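Cysteine desulfurase (Stenotrophomonas maltophilia, PDB 6WCI) probably removes sulfur from L-cysteine with the help of pyridoxal 5'-phosphate, leaving L-alanine and handing the sulfur to a carrier. Local coordinates at residues R30-L35 and P57-G62; L45-N50 and G375-S380; N72-R77 and P298-F303; S194-T199 and V354-I359. All coordinates share one frame; numbering follows the deposited sequence. Where two conformers were deposited one is given.

Overall arrangement
Along the chain, contact 1 (30-35 with 57-62) and contact 2 (45-50 with 375-380) interlock, since strand 43-47 lies between the segments of contact 1. They also touch, with L35 CD2 3.5 Å from L45 CD2. Contact 2 joins an early strand to one about 330 residues later; contacts 3 and 4 are nested within the loop it closes, and their own segments alternate. Contacts 2 and 4, centres about 14 Å apart, both reach the mixed sheet that includes strands 376-381 and 354-359. Contact 3 lies about 37 Å from contact 4, centre to centre, on the other side of the chain's centre. Contact 4 is internal to one chain, whereas contacts 1 to 3 lie at the dimer interface.

Contact 1. Residues R30-L35 and P57-G62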
loop_
_atom_site.group_PDB
_atom_site.type_symbol
_atom_site.label_atom_id
_atom_site.label_comp_id
_atom_site.label_asym_id
_atom_site.label_seq_id
_atom_site.Cartn_x
_atom_site.Cartn_y
_atom_site.Cartn_z
ATOM N N ARG B 30 21.225 -19.535 4.106
ATOM C CA ARG B 30 20.606 -19.707 2.792
ATOM C C ARG B 30 19.466 -20.729 2.812
ATOM O O ARG B 30 18.535 -20.631 2.007
ATOM C CB ARG B 30 21.672 -20.125 1.770
ATOM C CG ARG B 30 21.121 -20.666 0.441
ATOM C CD ARG B 30 22.217 -21.053 -0.563
ATOM N NE ARG B 30 21.623 -21.561 -1.795
ATOM C CZ ARG B 30 21.392 -20.845 -2.890
ATOM N NH1 ARG B 30 21.727 -19.551 -2.957
ATOM N NH2 ARG B 30 20.840 -21.441 -3.936
ATOM N N LEU B 31 19.528 -21.728 3.692
ATOM C CA LEU B 31 18.449 -22.715 3.736
ATOM C C LEU B 31 17.147 -22.136 4.274
ATOM O O LEU B 31 16.093 -22.766 4.121
ATOM C CB LEU B 31 18.859 -23.919 4.581
ATOM C CG LEU B 31 20.109 -24.676 4.127
ATOM C CD1 LEU B 31 20.354 -25.875 5.029
ATOM C CD2 LEU B 31 19.991 -25.104 2.675
ATOM N N ASP B 32 17.194 -20.957 4.892
ATOM C CA ASP B 32 15.976 -20.299 5.348
ATOM C C ASP B 32 15.115 -19.790 4.208
ATOM O O ASP B 32 13.967 -19.415 4.453
ATOM C CB ASP B 32 16.319 -19.121 6.261
ATOM C CG ASP B 32 16.652 -19.556 7.659
ATOM O OD1 ASP B 32 16.170 -20.628 8.070
ATOM O OD2 ASP B 32 17.399 -18.831 8.340
ATOM N N PHE B 33 15.636 -19.757 2.982
ATOM C CA PHE B 33 14.967 -19.124 1.849
ATOM C C PHE B 33 14.443 -20.198 0.909
ATOM O O PHE B 33 15.176 -20.669 0.032
ATOM C CB PHE B 33 15.937 -18.185 1.124
ATOM C CG PHE B 33 16.369 -17.004 1.961
ATOM C CD1 PHE B 33 17.372 -17.137 2.915
ATOM C CD2 PHE B 33 15.765 -15.761 1.794
ATOM C CE1 PHE B 33 17.771 -16.045 3.694
ATOM C CE2 PHE B 33 16.158 -14.657 2.560
ATOM C CZ PHE B 33 17.160 -14.797 3.510
ATOM N N PRO B 34 13.176 -20.609 1.035
ATOM C CA PRO B 34 12.729 -21.808 0.310
ATOM C C PRO B 34 12.713 -21.650 -1.201
ATOM O O PRO B 34 12.884 -22.653 -1.902
ATOM C CB PRO B 34 11.320 -22.053 0.871
ATOM C CG PRO B 34 10.860 -20.709 1.354
ATOM C CD PRO B 34 12.106 -20.023 1.863
ATOM N N LEU B 35 12.561 -20.430 -1.730
ATOM C CA LEU B 35 12.468 -20.257 -3.180
ATOM C C LEU B 35 13.762 -20.647 -3.891
ATOM O O LEU B 35 13.717 -21.159 -5.017
ATOM C CB LEU B 35 12.094 -18.813 -3.516
ATOM C CG LEU B 35 11.979 -18.411 -4.996
ATOM C CD1 LEU B 35 10.913 -17.352 -5.159
ATOM C CD2 LEU B 35 13.317 -17.909 -5.598
ATOM N N PRO B 57 12.903 -14.928 3.732
ATOM C CA PRO B 57 13.123 -16.067 4.627
ATOM C C PRO B 57 11.802 -16.662 5.081
ATOM O O PRO B 57 10.755 -16.008 5.084
ATOM C CB PRO B 57 13.892 -15.460 5.802
ATOM C CG PRO B 57 13.492 -14.014 5.802
ATOM C CD PRO B 57 13.236 -13.637 4.368
ATOM N N VAL B 58 11.867 -17.934 5.475
ATOM C CA VAL B 58 10.655 -18.655 5.825
ATOM C C VAL B 58 9.987 -18.054 7.062
ATOM O O VAL B 58 8.776 -18.197 7.243
ATOM C CB VAL B 58 10.982 -20.144 6.010
ATOM C CG1 VAL B 58 11.622 -20.397 7.375
ATOM C CG2 VAL B 58 9.736 -20.960 5.809
ATOM N N GLN B 59 10.753 -17.374 7.921
ATOM C CA GLN B 59 10.170 -16.693 9.074
ATOM C C GLN B 59 9.214 -15.585 8.638
ATOM O O GLN B 59 8.177 -15.355 9.277
ATOM C CB GLN B 59 11.287 -16.124 9.952
ATOM C CG GLN B 59 12.188 -17.163 10.609
ATOM C CD GLN B 59 13.303 -17.683 9.701
ATOM O OE1 GLN B 59 13.338 -17.402 8.504
ATOM N NE2 GLN B 59 14.218 -18.455 10.280
ATOM N N VAL B 60 9.552 -14.885 7.551
ATOM C CA VAL B 60 8.699 -13.812 7.041
ATOM C C VAL B 60 7.477 -14.388 6.346
ATOM O O VAL B 60 6.344 -13.946 6.575
ATOM C CB VAL B 60 9.494 -12.909 6.087
ATOM C CG1 VAL B 60 8.556 -11.989 5.323
ATOM C CG2 VAL B 60 10.534 -12.119 6.861
ATOM N N ILE B 61 7.698 -15.368 5.468
ATOM C CA ILE B 61 6.611 -15.970 4.703
ATOM C C ILE B 61 5.576 -16.572 5.645
ATOM O O ILE B 61 4.368 -16.367 5.485
ATOM C CB ILE B 61 7.180 -17.023 3.730
ATOM C CG1 ILE B 61 7.965 -16.334 2.619
ATOM C CG2 ILE B 61 6.074 -17.920 3.163
ATOM C CD1 ILE B 61 8.741 -17.270 1.728
ATOM N N GLY B 62 6.041 -17.313 6.651
ATOM C CA GLY B 62 5.134 -17.895 7.621
ATOM C C GLY B 62 4.493 -16.874 8.544
ATOM O O GLY B 62 3.419 -17.122 9.093
#
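The N-terminal end of helix 58-70 meets the loop that follows helix 26-30, with F33, P57 and the backbone of D32 at the centre. P57 occupies the N-cap position, and the first helical amide, V58 N, donates to D32 O at 2.8 Å. The N-H...O angle of 141° shows a bent bond. P57 CA adds a CA-H...O contact to the same oxygen at 3.5 Å, while the type I turn from R30 to F33 presents this carbonyl to the helix start.

Next to that bond the F33 ring and the proline run side by side and point the same way. P57 CB stands 4.2 Å from the F33 ring centroid, only 20° off the normal, which meets the geometry of a CH-pi contact over the face. On the same side of the ring, P57 CD comes to 3.6 Å from F33 CE2. On another flank P34 CG and I61 CD1 approach tip to tip at 4.1 Å, and R69 of the second subunit packs on P34.

The Q59 chain, bent at chi2, brings its amide beside the D32 carboxylate, the two planes 88° apart. Q59 NE2 remains 3.7 Å from D32 OD1, so the evidence is for packing; D32 instead pairs with R28 and hydrogen-bonds Y312. Q59 OE1 is buried with no partner in the model. Within the helix, P57 O accepts from both V60 N and I61 N. The contact thus comes down to a helix start: P57 at the N-cap of helix 58-70, with the first amide taken by a carbonyl of the type I turn at 30-33.

Contact 2. Residues L45-N50 and G375-S380; sequences LVYFDN and GVAVRS
Segments 45-50 and 375-380 run parallel, their end-to-end directions 7° apart, with bridges pairing V46 with V376 and Y47 with A377. V46 N donates to G375 O at 3.0 Å and A377 N to V46 O at 2.8 Å, both bonds nearly straight. F48 N continues the pattern to A377 O at 2.8 Å, with a bent N-H...O angle of 133°. G375 enters the strand from a Schellman motif that ends helix 364-373.

On one face, V46 CB packs against V376 CG2 at 4.1 Å, with F414 of helix 408-422 also touching V376. On the other, A377 CB approaches Y47 CD1 obliquely at 4.0 Å. Past the bridges, F48 CB meets V378 CG1 at 3.9 Å.

With D49 CG set opposite the backbone N (chi1 -161°), D49 OD1 comes to 3.3 Å from R379 CB. The two side chains lie alongside, yet D49 OD2 and R379 NE are 5.7 Å apart. The carboxylate finds its partners elsewhere: OD2 hydrogen-bonds N52 ND2 of its own chain and H80 NE2 of the second subunit. Three backbone hydrogen bonds join the segments, while D49 carries the junction to the second subunit.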
loop_
_atom_site.group_PDB
_atom_site.type_symbol
_atom_site.label_atom_id
_atom_site.label_comp_id
_atom_site.label_asym_id
_atom_site.label_seq_id
_atom_site.Cartn_x
_atom_site.Cartn_y
_atom_site.Cartn_z
ATOM N N LEU B 45 18.172 -22.494 -10.167
ATOM C CA LEU B 45 17.980 -21.049 -10.201
ATOM C C LEU B 45 19.175 -20.332 -9.586
ATOM O O LEU B 45 19.627 -20.683 -8.494
ATOM C CB LEU B 45 16.706 -20.653 -9.454
ATOM C CG LEU B 45 16.559 -19.150 -9.233
ATOM C CD1 LEU B 45 16.437 -18.429 -10.555
ATOM C CD2 LEU B 45 15.336 -18.868 -8.330
ATOM N N VAL B 46 19.679 -19.322 -10.283
ATOM C CA VAL B 46 20.717 -18.442 -9.761
ATOM C C VAL B 46 20.130 -17.039 -9.801
ATOM O O VAL B 46 20.119 -16.391 -10.855
ATOM C CB VAL B 46 22.021 -18.527 -10.562
ATOM C CG1 VAL B 46 23.032 -17.540 -10.019
ATOM C CG2 VAL B 46 22.588 -19.947 -10.527
ATOM N N TYR B 47 19.635 -16.566 -8.656
ATOM C CA TYR B 47 18.882 -15.316 -8.594
ATOM C C TYR B 47 19.844 -14.170 -8.307
ATOM O O TYR B 47 20.199 -13.908 -7.157
ATOM C CB TYR B 47 17.781 -15.394 -7.541
ATOM C CG TYR B 47 16.893 -14.169 -7.542
ATOM C CD1 TYR B 47 15.875 -14.029 -8.475
ATOM C CD2 TYR B 47 17.087 -13.139 -6.626
ATOM C CE1 TYR B 47 15.061 -12.906 -8.488
ATOM C CE2 TYR B 47 16.262 -12.004 -6.626
ATOM C CZ TYR B 47 15.261 -11.902 -7.566
ATOM O OH TYR B 47 14.454 -10.780 -7.609
ATOM N N PHE B 48 20.267 -13.483 -9.357
ATOM C CA PHE B 48 21.175 -12.344 -9.250
ATOM C C PHE B 48 20.437 -11.052 -9.586
ATOM O O PHE B 48 21.002 -10.134 -10.186
ATOM C CB PHE B 48 22.398 -12.521 -10.152
ATOM C CG PHE B 48 23.459 -13.468 -9.596
ATOM C CD1 PHE B 48 23.277 -14.138 -8.394
ATOM C CD2 PHE B 48 24.643 -13.671 -10.288
ATOM C CE1 PHE B 48 24.262 -14.998 -7.902
ATOM C CE2 PHE B 48 25.628 -14.523 -9.803
ATOM C CZ PHE B 48 25.437 -15.188 -8.610
ATOM N N ASP B 49 19.154 -10.975 -9.211
ATOM C CA ASP B 49 18.338 -9.784 -9.438
ATOM C C ASP B 49 17.773 -9.248 -8.122
ATOM O O ASP B 49 16.629 -8.796 -8.050
ATOM C CB ASP B 49 17.211 -10.072 -10.429
ATOM C CG ASP B 49 16.634 -8.808 -11.035
ATOM O OD1 ASP B 49 17.360 -7.799 -11.066
ATOM O OD2 ASP B 49 15.450 -8.809 -11.454
ATOM N N ASN B 50 18.589 -9.277 -7.066
ATOM C CA ASN B 50 18.117 -8.898 -5.739
ATOM C C ASN B 50 17.844 -7.406 -5.629
ATOM O O ASN B 50 17.012 -6.993 -4.816
ATOM C CB ASN B 50 19.133 -9.319 -4.691
ATOM C CG ASN B 50 19.279 -10.802 -4.622
ATOM O OD1 ASN B 50 18.382 -11.490 -4.136
ATOM N ND2 ASN B 50 20.396 -11.320 -5.136
ATOM N N GLY B 375 19.236 -20.436 -16.378
ATOM C CA GLY B 375 18.752 -20.357 -15.017
ATOM C C GLY B 375 19.172 -19.117 -14.262
ATOM O O GLY B 375 18.745 -18.938 -13.114
ATOM N N VAL B 376 19.985 -18.256 -14.869
ATOM C CA VAL B 376 20.502 -17.066 -14.207
ATOM C C VAL B 376 19.507 -15.932 -14.386
ATOM O O VAL B 376 19.127 -15.596 -15.512
ATOM C CB VAL B 376 21.879 -16.670 -14.767
ATOM C CG1 VAL B 376 22.339 -15.380 -14.109
ATOM C CG2 VAL B 376 22.895 -17.772 -14.546
ATOM N N ALA B 377 19.091 -15.333 -13.281
ATOM C CA ALA B 377 18.182 -14.195 -13.315
ATOM C C ALA B 377 18.985 -12.921 -13.072
ATOM O O ALA B 377 19.528 -12.713 -11.984
ATOM C CB ALA B 377 17.070 -14.351 -12.282
ATOM N N VAL B 378 19.083 -12.085 -14.097
ATOM C CA VAL B 378 19.591 -10.729 -13.967
ATOM C C VAL B 378 18.612 -9.799 -14.668
ATOM O O VAL B 378 17.627 -10.232 -15.262
ATOM C CB VAL B 378 21.015 -10.565 -14.546
ATOM C CG1 VAL B 378 21.990 -11.503 -13.859
ATOM C CG2 VAL B 378 21.013 -10.800 -16.043
ATOM N N ARG B 379 18.902 -8.509 -14.606
ATOM C CA ARG B 379 18.044 -7.496 -15.195
ATOM C C ARG B 379 18.875 -6.639 -16.132
ATOM O O ARG B 379 19.942 -6.149 -15.744
ATOM C CB ARG B 379 17.416 -6.631 -14.110
ATOM C CG ARG B 379 16.538 -5.506 -14.623
ATOM C CD ARG B 379 15.407 -6.046 -15.479
ATOM N NE ARG B 379 14.324 -5.080 -15.637
ATOM C CZ ARG B 379 13.456 -5.104 -16.642
ATOM N NH1 ARG B 379 13.554 -6.043 -17.579
ATOM N NH2 ARG B 379 12.498 -4.189 -16.717
ATOM N N SER B 380 18.388 -6.439 -17.349
ATOM C CA SER B 380 19.017 -5.512 -18.276
ATOM C C SER B 380 18.047 -4.393 -18.628
ATOM O O SER B 380 16.843 -4.625 -18.771
ATOM C CB SER B 380 19.483 -6.222 -19.537
ATOM O OG SER B 380 20.480 -7.177 -19.219
#

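Contact 3. Residues N72-R77 and P298-F303. With EDO (1,2-ethanediol), chain D.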
loop_
_atom_site.group_PDB
_atom_site.type_symbol
_atom_site.label_atom_id
_atom_site.label_comp_id
_atom_site.label_asym_id
_atom_site.label_seq_id
_atom_site.Cartn_x
_atom_site.Cartn_y
_atom_site.Cartn_z
ATOM N N ASN B 72 -6.243 -12.686 11.752
ATOM C CA ASN B 72 -6.643 -11.628 10.839
ATOM C C ASN B 72 -7.816 -10.834 11.412
ATOM O O ASN B 72 -8.889 -11.390 11.667
ATOM C CB ASN B 72 -6.998 -12.236 9.489
ATOM C CG ASN B 72 -7.529 -11.219 8.519
ATOM O OD1 ASN B 72 -6.792 -10.358 8.037
ATOM N ND2 ASN B 72 -8.827 -11.307 8.224
ATOM N N ALA B 73 -7.576 -9.547 11.659
ATOM C CA ALA B 73 -8.551 -8.576 12.149
ATOM C C ALA B 73 -7.954 -7.199 11.894
ATOM O O ALA B 73 -6.788 -7.082 11.515
ATOM C CB ALA B 73 -8.865 -8.780 13.632
ATOM N N ASN B 74 -8.760 -6.153 12.090
ATOM C CA ASN B 74 -8.255 -4.805 11.884
ATOM C C ASN B 74 -7.559 -4.310 13.152
ATOM O O ASN B 74 -7.699 -4.888 14.227
ATOM C CB ASN B 74 -9.387 -3.850 11.474
ATOM C CG ASN B 74 -8.925 -2.811 10.466
ATOM O OD1 ASN B 74 -7.835 -2.246 10.589
ATOM N ND2 ASN B 74 -9.745 -2.568 9.450
ATOM N N VAL B 75 -6.818 -3.210 13.023
ATOM C CA VAL B 75 -5.976 -2.704 14.100
ATOM C C VAL B 75 -6.536 -1.381 14.623
ATOM O O VAL B 75 -7.486 -0.823 14.082
ATOM C CB VAL B 75 -4.510 -2.542 13.655
ATOM C CG1 VAL B 75 -3.912 -3.908 13.333
ATOM C CG2 VAL B 75 -4.432 -1.633 12.446
ATOM N N SER B 76 -5.918 -0.884 15.702
ATOM C CA SER B 76 -6.268 0.353 16.410
ATOM C C SER B 76 -7.639 0.293 17.086
ATOM O O SER B 76 -8.531 -0.432 16.630
ATOM C CB SER B 76 -6.195 1.566 15.471
ATOM O OG SER B 76 -6.266 2.781 16.212
ATOM N N ARG B 77 -7.807 1.076 18.158
ATOM C CA ARG B 77 -9.011 1.032 18.990
ATOM C C ARG B 77 -9.488 -0.410 19.147
ATOM O O ARG B 77 -10.671 -0.720 19.001
ATOM C CB ARG B 77 -10.128 1.918 18.414
ATOM C CG ARG B 77 -10.494 3.158 19.251
ATOM C CD ARG B 77 -12.005 3.542 19.205
ATOM N NE ARG B 77 -12.664 3.192 17.944
ATOM C CZ ARG B 77 -13.785 3.745 17.477
ATOM N NH1 ARG B 77 -14.409 4.716 18.145
ATOM N NH2 ARG B 77 -14.276 3.325 16.318
ATOM N N PRO B 298 -4.123 -0.100 7.392
ATOM C CA PRO B 298 -2.754 -0.344 6.915
ATOM C C PRO B 298 -2.637 -1.665 6.168
ATOM O O PRO B 298 -3.561 -2.477 6.093
ATOM C CB PRO B 298 -1.927 -0.368 8.205
ATOM C CG PRO B 298 -2.806 0.277 9.255
ATOM C CD PRO B 298 -4.204 -0.115 8.860
ATOM N N ASN B 299 -1.455 -1.880 5.592
ATOM C CA ASN B 299 -1.104 -3.210 5.092
ATOM C C ASN B 299 -0.672 -4.026 6.303
ATOM O O ASN B 299 0.515 -4.195 6.584
ATOM C CB ASN B 299 -0.003 -3.125 4.037
ATOM C CG ASN B 299 0.348 -4.475 3.446
ATOM O OD1 ASN B 299 -0.323 -5.470 3.713
ATOM N ND2 ASN B 299 1.428 -4.522 2.652
ATOM N N ILE B 300 -1.667 -4.521 7.046
ATOM C CA ILE B 300 -1.395 -5.172 8.323
ATOM C C ILE B 300 -0.505 -6.388 8.126
ATOM O O ILE B 300 0.472 -6.588 8.854
ATOM C CB ILE B 300 -2.705 -5.582 9.021
ATOM C CG1 ILE B 300 -3.619 -4.376 9.239
ATOM C CG2 ILE B 300 -2.377 -6.200 10.336
ATOM C CD1 ILE B 300 -5.014 -4.777 9.740
ATOM N N ALA B 301 -0.861 -7.245 7.171
ATOM C CA ALA B 301 -0.111 -8.480 6.976
ATOM C C ALA B 301 1.295 -8.174 6.495
ATOM O O ALA B 301 2.274 -8.716 7.018
ATOM C CB ALA B 301 -0.833 -9.382 5.981
ATOM N N GLY B 302 1.403 -7.290 5.507
ATOM C CA GLY B 302 2.711 -6.924 4.993
ATOM C C GLY B 302 3.629 -6.376 6.068
ATOM O O GLY B 302 4.805 -6.738 6.136
ATOM N N PHE B 303 3.109 -5.500 6.935
ATOM C CA PHE B 303 3.987 -4.923 7.948
ATOM C C PHE B 303 4.307 -5.895 9.079
ATOM O O PHE B 303 5.407 -5.834 9.641
ATOM C CB PHE B 303 3.399 -3.612 8.469
ATOM C CG PHE B 303 3.719 -2.464 7.572
ATOM C CD1 PHE B 303 5.000 -1.933 7.558
ATOM C CD2 PHE B 303 2.784 -1.981 6.672
ATOM C CE1 PHE B 303 5.334 -0.908 6.695
ATOM C CE2 PHE B 303 3.118 -0.969 5.806
ATOM C CZ PHE B 303 4.393 -0.423 5.828
HETATM C C1 EDO D . 0.791 1.447 6.445
HETATM O O1 EDO D . 0.241 0.566 5.449
HETATM C C2 EDO D . -0.239 2.453 6.963
HETATM O O2 EDO D . -0.828 3.234 5.905
#
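The flat group at this contact is the N74 amide, whose OD1 is 3.9 Å from I300 CD1; farther along the helix, the F303 ring is approached obliquely by O1 of a bound 1,2-ethanediol. The N74 side chain crosses that of I300 at about a right angle. Its OD1 accepts from V75 N at 2.8 Å, in the carbonyl plane and on a lone pair, which helps to fix the amide's rotation. Its ND2 bonds T297 and a backbone carbonyl, that of N52, in the second subunit.

The contact across the segments is apolar. V75 divides its branches: CG1 meets I300 CD1 tip to tip at 3.9 Å, while the V75 and P298 side chains cross obliquely, bringing V75 CG2 to P298 CD, also at 3.9 Å. With chi1 of -65°, CG1 lies opposite the carbonyl carbon and CG2 takes the remaining position between N and C, giving each branch a separate partner. The extended I300 chain carries CD1 onward to A73 O at 3.4 Å.

N299 caps the helix, its OD1 accepting from G302 N at 3.1 Å with the donor 64° out of the carbonyl plane. The same oxygen receives a hydrogen bond from T251 of the second subunit. The diol, probably from the crystallisation liquor, accepts from N299 N through O1 at 3.0 Å, nearly straight at 170°.

Helix 300-316 thus begins against the loop joining helices 58-70 and 81-101: F67 of the former touches I300, Y90 of the latter touches P298 and F303, and T87 packs on V75.

Contact 4. Residues S194-T199 and V354-I359; sequences SNVLGT and VVSFLI
A chi1 of -68° swings S356 OG opposite its own carbonyl carbon, and a chi1 of 174° sets V354 CG1 opposite the backbone N; both groups thereby meet the turn at 194-199. S356 OG donates to V196 O at 2.7 Å. The C=O...O angle is 126°, and the donor is tilted from the carbonyl plane. V196 CG1 closes over the S356 hydroxyl, 3.6 Å from OG, while V354 CG1 comes to 3.6 Å from N195 O.

The turn is an ST motif: S194 OG accepts from both V196 N and L197 N, the second at 2.8 Å, and so shapes the loop after strand 185-191 that presents V196 O. This joins a loop of the seven-stranded sheet to strand 354-359 of the other sheet, whose neighbour 397-401 supplies R399, a hydrogen-bond donor to N195 O.

At G198 the lack of a side chain matters, since a CB there would clash with V354 O; as it is, G198 CA approaches V354 CB at 4.0 Å. A water accepts from S356 N at 2.9 Å and lies 3.2 Å from L197 O. N195 ND2 hydrogen-bonds H383 O, beside the modified C384.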
loop_
_atom_site.group_PDB
_atom_site.type_symbol
_atom_site.label_atom_id
_atom_site.label_comp_id
_atom_site.label_asym_id
_atom_site.label_seq_id
_atom_site.Cartn_x
_atom_site.Cartn_y
_atom_site.Cartn_z
ATOM N N SER B 194 23.294 3.562 -4.661
ATOM C CA SER B 194 22.765 3.577 -6.018
ATOM C C SER B 194 22.364 2.170 -6.446
ATOM O O SER B 194 23.149 1.224 -6.310
ATOM C CB SER B 194 23.813 4.157 -6.976
ATOM O OG SER B 194 23.569 3.778 -8.321
ATOM N N ASN B 195 21.142 2.035 -6.974
ATOM C CA ASN B 195 20.646 0.747 -7.443
ATOM C C ASN B 195 21.291 0.299 -8.748
ATOM O O ASN B 195 21.102 -0.856 -9.145
ATOM C CB ASN B 195 19.131 0.792 -7.642
ATOM C CG ASN B 195 18.733 1.682 -8.794
ATOM O OD1 ASN B 195 19.104 2.857 -8.837
ATOM N ND2 ASN B 195 18.004 1.121 -9.752
ATOM N N VAL B 196 22.008 1.184 -9.434
ATOM C CA VAL B 196 22.692 0.866 -10.683
ATOM C C VAL B 196 24.195 0.752 -10.472
ATOM O O VAL B 196 24.820 -0.235 -10.869
ATOM C CB VAL B 196 22.366 1.924 -11.766
ATOM C CG1 VAL B 196 23.232 1.728 -12.995
ATOM C CG2 VAL B 196 20.888 1.882 -12.124
ATOM N N LEU B 197 24.794 1.769 -9.857
ATOM C CA LEU B 197 26.234 1.817 -9.647
ATOM C C LEU B 197 26.684 1.021 -8.431
ATOM O O LEU B 197 27.837 0.592 -8.381
ATOM C CB LEU B 197 26.674 3.273 -9.485
ATOM C CG LEU B 197 26.194 4.206 -10.591
ATOM C CD1 LEU B 197 26.272 5.670 -10.154
ATOM C CD2 LEU B 197 27.004 3.975 -11.860
ATOM N N GLY B 198 25.804 0.824 -7.450
ATOM C CA GLY B 198 26.200 0.276 -6.174
ATOM C C GLY B 198 26.898 1.250 -5.251
ATOM O O GLY B 198 27.133 0.904 -4.085
ATOM N N THR B 199 27.219 2.456 -5.725
ATOM C CA THR B 199 27.993 3.415 -4.951
ATOM C C THR B 199 27.353 3.666 -3.592
ATOM O O THR B 199 26.133 3.786 -3.474
ATOM C CB THR B 199 28.114 4.739 -5.721
ATOM O OG1 THR B 199 28.861 4.539 -6.931
ATOM C CG2 THR B 199 28.810 5.789 -4.881
ATOM N N VAL B 354 26.379 -4.649 -6.005
ATOM C CA VAL B 354 25.617 -4.415 -7.227
ATOM C C VAL B 354 26.607 -4.106 -8.340
ATOM O O VAL B 354 27.464 -3.231 -8.183
ATOM C CB VAL B 354 24.601 -3.269 -7.046
ATOM C CG1 VAL B 354 23.919 -2.926 -8.362
ATOM C CG2 VAL B 354 23.579 -3.636 -5.978
ATOM N N VAL B 355 26.501 -4.824 -9.456
ATOM C CA VAL B 355 27.430 -4.674 -10.574
ATOM C C VAL B 355 26.623 -4.496 -11.853
ATOM O O VAL B 355 25.975 -5.441 -12.317
ATOM C CB VAL B 355 28.383 -5.871 -10.702
ATOM C CG1 VAL B 355 29.244 -5.710 -11.935
ATOM C CG2 VAL B 355 29.234 -6.031 -9.446
ATOM N N SER B 356 26.660 -3.295 -12.423
ATOM C CA SER B 356 26.110 -3.045 -13.746
ATOM C C SER B 356 27.264 -3.044 -14.744
ATOM O O SER B 356 28.292 -2.408 -14.497
ATOM C CB SER B 356 25.363 -1.709 -13.791
ATOM O OG SER B 356 24.179 -1.736 -13.000
ATOM N N PHE B 357 27.101 -3.751 -15.861
ATOM C CA PHE B 357 28.219 -3.927 -16.783
ATOM C C PHE B 357 27.728 -4.018 -18.220
ATOM O O PHE B 357 26.555 -4.297 -18.489
ATOM C CB PHE B 357 29.049 -5.175 -16.442
ATOM C CG PHE B 357 28.297 -6.472 -16.615
ATOM C CD1 PHE B 357 27.510 -6.972 -15.593
ATOM C CD2 PHE B 357 28.380 -7.190 -17.797
ATOM C CE1 PHE B 357 26.816 -8.162 -15.748
ATOM C CE2 PHE B 357 27.685 -8.375 -17.958
ATOM C CZ PHE B 357 26.904 -8.862 -16.932
ATOM N N LEU B 358 28.657 -3.772 -19.140
ATOM C CA LEU B 358 28.446 -3.946 -20.566
ATOM C C LEU B 358 29.570 -4.810 -21.119
ATOM O O LEU B 358 30.631 -4.946 -20.504
ATOM C CB LEU B 358 28.413 -2.604 -21.311
ATOM C CG LEU B 358 27.159 -1.737 -21.211
ATOM C CD1 LEU B 358 27.335 -0.509 -22.074
ATOM C CD2 LEU B 358 25.943 -2.523 -21.654
ATOM N N ILE B 359 29.332 -5.395 -22.288
ATOM C CA ILE B 359 30.359 -6.152 -23.000
ATOM C C ILE B 359 30.330 -5.746 -24.468
ATOM O O ILE B 359 29.254 -5.593 -25.058
ATOM C CB ILE B 359 30.164 -7.676 -22.837
ATOM C CG1 ILE B 359 30.174 -8.061 -21.353
ATOM C CG2 ILE B 359 31.254 -8.434 -23.569
ATOM C CD1 ILE B 359 29.779 -9.489 -21.072
HETATM O O HOH W 1 28.224 -1.433 -10.774
#